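Thiamine pyrophosphokinase (Bacillus subtilis, PDB 3LM8) catalyses the ATP-dependent pyrophosphorylation of thiamine to thiamine diphosphate, releasing AMP, and serves in thiamine salvage. Local coordinates at residues Gly9-Lys12 with Asn13-Pro16; Val36-Asp40 with Ala41-Pro45. The protein carries 1 engineered substitution. One frame throughout, in Å; residues are numbered along the deposited sequence.

Interaction 1: Gly9-Lys12 with Asn13-Pro16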
ATOM      1  N   GLY A   9      -6.405   7.823   6.838  1.00 25.47           N
ATOM      2  CA  GLY A   9      -6.665   8.100   8.241  1.00 31.77           C
ATOM      3  C   GLY A   9      -6.834   6.958   9.220  1.00 33.15           C
ATOM      4  O   GLY A   9      -7.725   7.011  10.073  1.00 29.00           O
ATOM      5  N   GLY A  10      -5.988   5.937   9.112  1.00 35.59           N
ATOM      6  CA  GLY A  10      -6.069   4.811  10.027  1.00 36.87           C
ATOM      7  C   GLY A  10      -5.356   5.170  11.314  1.00 37.92           C
ATOM      8  O   GLY A  10      -4.775   6.250  11.398  1.00 32.91           O
ATOM      9  N   PRO A  11      -5.394   4.314  12.347  1.00 40.28           N
ATOM     10  CA  PRO A  11      -4.704   4.639  13.603  1.00 28.63           C
ATOM     11  C   PRO A  11      -3.191   4.802  13.412  1.00 28.60           C
ATOM     12  O   PRO A  11      -2.551   4.007  12.741  1.00 21.59           O
ATOM     13  CB  PRO A  11      -5.074   3.469  14.511  1.00 22.66           C
ATOM     14  CG  PRO A  11      -5.409   2.346  13.538  1.00 29.66           C
ATOM     15  CD  PRO A  11      -6.167   3.067  12.472  1.00 30.14           C
ATOM     16  N   LYS A  12      -2.632   5.849  14.008  1.00 27.91           N
ATOM     17  CA  LYS A  12      -1.209   6.163  13.897  1.00 31.26           C
ATOM     18  C   LYS A  12      -0.227   5.092  14.361  1.00 36.00           C
ATOM     19  O   LYS A  12       0.890   5.015  13.854  1.00 26.47           O
ATOM     20  CB  LYS A  12      -0.902   7.436  14.677  1.00 31.28           C
ATOM     21  CG  LYS A  12      -1.732   8.633  14.308  1.00 29.50           C
ATOM     22  CD  LYS A  12      -1.375   9.832  15.189  1.00 42.39           C
ATOM     23  CE  LYS A  12       0.078  10.256  15.014  1.00 51.25           C
ATOM     24  NZ  LYS A  12       0.377  11.506  15.757  1.00 46.66           N
ATOM     25  N   ASN A  13      -0.627   4.290  15.340  1.00 44.62           N
ATOM     26  CA  ASN A  13       0.260   3.260  15.883  1.00 41.33           C
ATOM     27  C   ASN A  13       0.583   2.120  14.921  1.00 38.34           C
ATOM     28  O   ASN A  13       1.574   1.416  15.098  1.00 47.65           O
ATOM     29  CB  ASN A  13      -0.330   2.708  17.187  1.00 34.13           C
ATOM     30  CG  ASN A  13      -1.774   2.295  17.040  1.00 33.85           C
ATOM     31  OD1 ASN A  13      -2.090   1.105  16.972  1.00 31.01           O
ATOM     32  ND2 ASN A  13      -2.666   3.283  16.974  1.00 33.39           N
ATOM     33  N   LEU A  14      -0.250   1.935  13.905  1.00 23.65           N
ATOM     34  CA  LEU A  14      -0.007   0.878  12.936  1.00 25.07           C
ATOM     35  C   LEU A  14       0.819   1.401  11.768  1.00 28.91           C
ATOM     36  O   LEU A  14       1.192   0.640  10.873  1.00 30.90           O
ATOM     37  CB  LEU A  14      -1.327   0.298  12.412  1.00 30.45           C
ATOM     38  CG  LEU A  14      -2.170  -0.617  13.313  1.00 37.48           C
ATOM     39  CD1 LEU A  14      -1.274  -1.667  13.935  1.00 41.58           C
ATOM     40  CD2 LEU A  14      -2.852   0.183  14.399  1.00 45.61           C
ATOM     41  N   ILE A  15       1.113   2.700  11.797  1.00 32.33           N
ATOM     42  CA  ILE A  15       1.877   3.366  10.744  1.00 27.39           C
ATOM     43  C   ILE A  15       3.361   3.527  11.090  1.00 24.64           C
ATOM     44  O   ILE A  15       3.716   3.883  12.216  1.00 26.01           O
ATOM     45  CB  ILE A  15       1.267   4.750  10.448  1.00 17.42           C
ATOM     46  CG1 ILE A  15      -0.217   4.594  10.134  1.00 16.04           C
ATOM     47  CG2 ILE A  15       1.973   5.407   9.274  1.00 19.10           C
ATOM     48  CD1 ILE A  15      -0.897   5.886   9.836  1.00 11.21           C
ATOM     49  N   PRO A  16       4.250   3.271  10.110  1.00 20.07           N
ATOM     50  CA  PRO A  16       5.706   3.366  10.258  1.00 19.88           C
ATOM     51  C   PRO A  16       6.182   4.796  10.340  1.00 22.18           C
ATOM     52  O   PRO A  16       5.399   5.739  10.246  1.00 30.34           O
ATOM     53  CB  PRO A  16       6.244   2.719   8.976  1.00  4.87           C
ATOM     54  CG  PRO A  16       5.076   1.984   8.405  1.00 35.75           C
ATOM     55  CD  PRO A  16       3.907   2.846   8.744  1.00 24.18           C
TER

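Interaction 2: Val36-Asp40 with Ala41-Pro45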
ATOM      1  N   VAL A  36      -3.643  14.852   9.201  1.00 21.17           N
ATOM      2  CA  VAL A  36      -3.287  15.241  10.564  1.00 28.53           C
ATOM      3  C   VAL A  36      -1.992  14.507  10.938  1.00 35.59           C
ATOM      4  O   VAL A  36      -1.059  15.102  11.476  1.00 32.69           O
ATOM      5  CB  VAL A  36      -4.408  14.861  11.588  1.00 24.08           C
ATOM      6  CG1 VAL A  36      -3.851  14.848  13.007  1.00 21.68           C
ATOM      7  CG2 VAL A  36      -5.569  15.863  11.502  1.00 29.55           C
ATOM      8  N   THR A  37      -1.944  13.210  10.640  1.00 24.56           N
ATOM      9  CA  THR A  37      -0.777  12.385  10.923  1.00 18.94           C
ATOM     10  C   THR A  37       0.476  12.961  10.272  1.00 30.75           C
ATOM     11  O   THR A  37       1.566  12.962  10.859  1.00 25.75           O
ATOM     12  CB  THR A  37      -0.963  10.959  10.387  1.00 27.90           C
ATOM     13  OG1 THR A  37      -2.260  10.480  10.742  1.00 26.64           O
ATOM     14  CG2 THR A  37       0.061  10.031  10.986  1.00 17.62           C
ATOM     15  N   LEU A  38       0.323  13.438   9.044  1.00 31.81           N
ATOM     16  CA  LEU A  38       1.450  14.004   8.318  1.00 22.80           C
ATOM     17  C   LEU A  38       2.041  15.213   9.047  1.00 31.23           C
ATOM     18  O   LEU A  38       3.257  15.356   9.162  1.00 42.40           O
ATOM     19  CB  LEU A  38       1.008  14.405   6.906  1.00 16.73           C
ATOM     20  CG  LEU A  38       0.708  13.280   5.919  1.00 13.07           C
ATOM     21  CD1 LEU A  38      -0.032  13.845   4.729  1.00 20.45           C
ATOM     22  CD2 LEU A  38       1.992  12.624   5.465  1.00 21.59           C
ATOM     23  N   LEU A  39       1.169  16.083   9.536  1.00 34.38           N
ATOM     24  CA  LEU A  39       1.604  17.277  10.237  1.00 28.89           C
ATOM     25  C   LEU A  39       2.356  16.943  11.506  1.00 23.46           C
ATOM     26  O   LEU A  39       3.354  17.585  11.822  1.00 29.88           O
ATOM     27  CB  LEU A  39       0.398  18.171  10.541  1.00 23.73           C
ATOM     28  CG  LEU A  39       0.093  19.219   9.461  1.00 37.41           C
ATOM     29  CD1 LEU A  39       0.368  18.655   8.074  1.00 37.24           C
ATOM     30  CD2 LEU A  39      -1.347  19.681   9.588  1.00 44.52           C
ATOM     31  N   ASP A  40       1.891  15.933  12.231  1.00 16.27           N
ATOM     32  CA  ASP A  40       2.564  15.552  13.461  1.00 20.13           C
ATOM     33  C   ASP A  40       3.991  15.118  13.162  1.00 18.28           C
ATOM     34  O   ASP A  40       4.913  15.453  13.904  1.00 32.44           O
ATOM     35  CB  ASP A  40       1.811  14.422  14.179  1.00 24.57           C
ATOM     36  CG  ASP A  40       0.407  14.842  14.639  1.00 30.39           C
ATOM     37  OD1 ASP A  40       0.156  16.053  14.832  1.00 23.28           O
ATOM     38  OD2 ASP A  40      -0.448  13.947  14.823  1.00 39.89           O
ATOM     39  N   ALA A  41       4.170  14.387  12.066  1.00 26.42           N
ATOM     40  CA  ALA A  41       5.485  13.895  11.666  1.00 25.59           C
ATOM     41  C   ALA A  41       6.361  14.999  11.103  1.00 23.91           C
ATOM     42  O   ALA A  41       7.572  14.864  11.067  1.00 23.73           O
ATOM     43  CB  ALA A  41       5.338  12.781  10.639  1.00 21.29           C
ATOM     44  N   GLY A  42       5.754  16.084  10.645  1.00 21.24           N
ATOM     45  CA  GLY A  42       6.546  17.180  10.120  1.00 25.07           C
ATOM     46  C   GLY A  42       6.482  17.292   8.622  1.00 36.15           C
ATOM     47  O   GLY A  42       7.185  18.096   8.017  1.00 44.28           O
ATOM     48  N   ILE A  43       5.635  16.470   8.020  1.00 37.66           N
ATOM     49  CA  ILE A  43       5.467  16.481   6.579  1.00 29.72           C
ATOM     50  C   ILE A  43       4.179  17.222   6.267  1.00 32.17           C
ATOM     51  O   ILE A  43       3.162  17.017   6.928  1.00 29.64           O
ATOM     52  CB  ILE A  43       5.337  15.060   6.016  1.00 22.79           C
ATOM     53  CG1 ILE A  43       6.462  14.184   6.562  1.00 18.06           C
ATOM     54  CG2 ILE A  43       5.372  15.104   4.484  1.00 17.29           C
ATOM     55  CD1 ILE A  43       6.267  12.711   6.254  1.00 18.49           C
ATOM     56  N   ILE A  44       4.242  18.091   5.264  1.00 38.14           N
ATOM     57  CA  ILE A  44       3.092  18.866   4.826  1.00 35.72           C
ATOM     58  C   ILE A  44       2.605  18.274   3.497  1.00 27.58           C
ATOM     59  O   ILE A  44       3.381  18.074   2.569  1.00 31.21           O
ATOM     60  CB  ILE A  44       3.466  20.354   4.595  1.00 39.56           C
ATOM     61  CG1 ILE A  44       4.070  20.956   5.869  1.00 30.23           C
ATOM     62  CG2 ILE A  44       2.228  21.136   4.167  1.00 42.41           C
ATOM     63  CD1 ILE A  44       3.068  21.222   6.982  1.00 25.97           C
ATOM     64  N   PRO A  45       1.308  17.978   3.399  1.00 24.79           N
ATOM     65  CA  PRO A  45       0.741  17.409   2.173  1.00 23.45           C
ATOM     66  C   PRO A  45       0.688  18.483   1.079  1.00 33.09           C
ATOM     67  O   PRO A  45       0.582  19.666   1.392  1.00 34.49           O
ATOM     68  CB  PRO A  45      -0.665  16.984   2.602  1.00 15.34           C
ATOM     69  CG  PRO A  45      -0.599  16.947   4.137  1.00 22.16           C
ATOM     70  CD  PRO A  45       0.303  18.071   4.475  1.00  8.56           C
TER

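Interaction 1: Gly9-Lys12 with Asn13-Pro16
Two i+3 to i backbone hydrogen bonds wind the chain between Pro11 and Ile15: Leu14 N gives a weak one to Pro11 O (3.3 Å), and Ile15 N one to Lys12 O (3.1 Å). The second donor stands above the carbonyl plane, 64° out of it. Pro11 stands just before the 3-10 turn, where its ring restricts phi and it has no N-H needing a partner.

The side chains pack in two places. In one, an apolar contact, Pro11 CG meets Leu14 CD2 at 3.5 Å, the ring and the leucine branch lying at a slant to each other. The amide of Asn13 comes up beside the same ring, its ND2 lying against Pro11 CB at 3.4 Å; with chi1 at 51° its CG stands between the backbone N and the carbonyl carbon, turned back toward the proline. The two overlapping hydrogen-bonded turns form a short 3-10 segment in the loop between strands 3-7 and 26-31, neighbouring parallel strands of the large mixed sheet.

Elsewhere in the turn, Ile15 CG1 lies 3.5 Å from Pro11 O, and its extended chain (chi2 180°) carries CD1 past Pro11 O, 3.8 Å away, toward Lys12 CA. A branched apolar residue suits this buried place, where it also packs on Phe100 of strand 96-100. With an alanine here, the lost CG1, CG2 and CD1 would probably open a gap between the turn and Phe100.

Charge enters through Lys12, exposed and directed away from the turn. Its NZ forms a salt bridge with Asp40 on helix 33-41, and a bound magnesium ion lies about 5 Å from the side chain. A phosphate ion, probably from the crystallisation liquor, sits about 4 Å from the side chain of Pro11.

Interaction 2: Val36-Asp40 with Ala41-Pro45
Helix 33-41 ends in a Schellman motif: Ile43 N bonds to Leu38 O at 2.9 Å, and Gly42 N makes a weak bond to Leu39 O at 3.1 Å. Before it, Ala41 N still closes a regular helical turn onto Thr37 O. Gly42 is the C-prime residue, with phi at 107°, where a side chain would jam against the carbonyl oxygen of Ala41; this calls for glycine.

The reversed chain lays the residues after the turn back along the helix. Leu38 and Ile43 form the apolar pair that commonly accompanies this motif, Leu38 CD2 facing Ile43 CB at 4.2 Å. The other branch of Leu38, CD1, packs against Pro45 CG, the two side chains running past each other in opposite senses. Leu38 CG is anti to the carbonyl carbon (chi1 -71°), beside the backbone N, which sends its two methyls to these partners. Leu39 CD1 reaches in at about a right angle to the proline, 3.6 Å from Pro45 CD, and also meets Ile44 CD1 at 3.9 Å. Leucine suits both places: the buried Leu38 uses one methyl on Ile43 and the other on Pro45, and Leu39 sets CD1 against Ile44 and Pro45.

This cap turns the chain from helix 33-41 toward strand 47-49, within the beta-alpha-beta crossover that begins with strand 26-31. Leu38 and Ile43 both pack on Trp28 of strand 26-31, Leu38 also touches Val7 of strand 3-7, and Leu39 leans on Ile63 of helix 57-66.

How the interactions relate
From the N terminus, the chain leaves strand 3-7 and makes the turn of interaction 1, then continues to strand 26-31 and helix 33-41, whose end is closed by interaction 2 ahead of strand 47-49. The two local contacts are in series, neither nested nor crossed, with centres about 12 Å apart. What joins them is a lysine from the first and the helix of the second: the salt bridge of Lys12 NZ to Asp40 OD2 (2.7 Å), while Lys12 CG packs on Thr37 CG2 at 4.0 Å. The loop after strand 3-7 is thereby tied to helix 33-41; both interactions lie on the same side of the chain's centre.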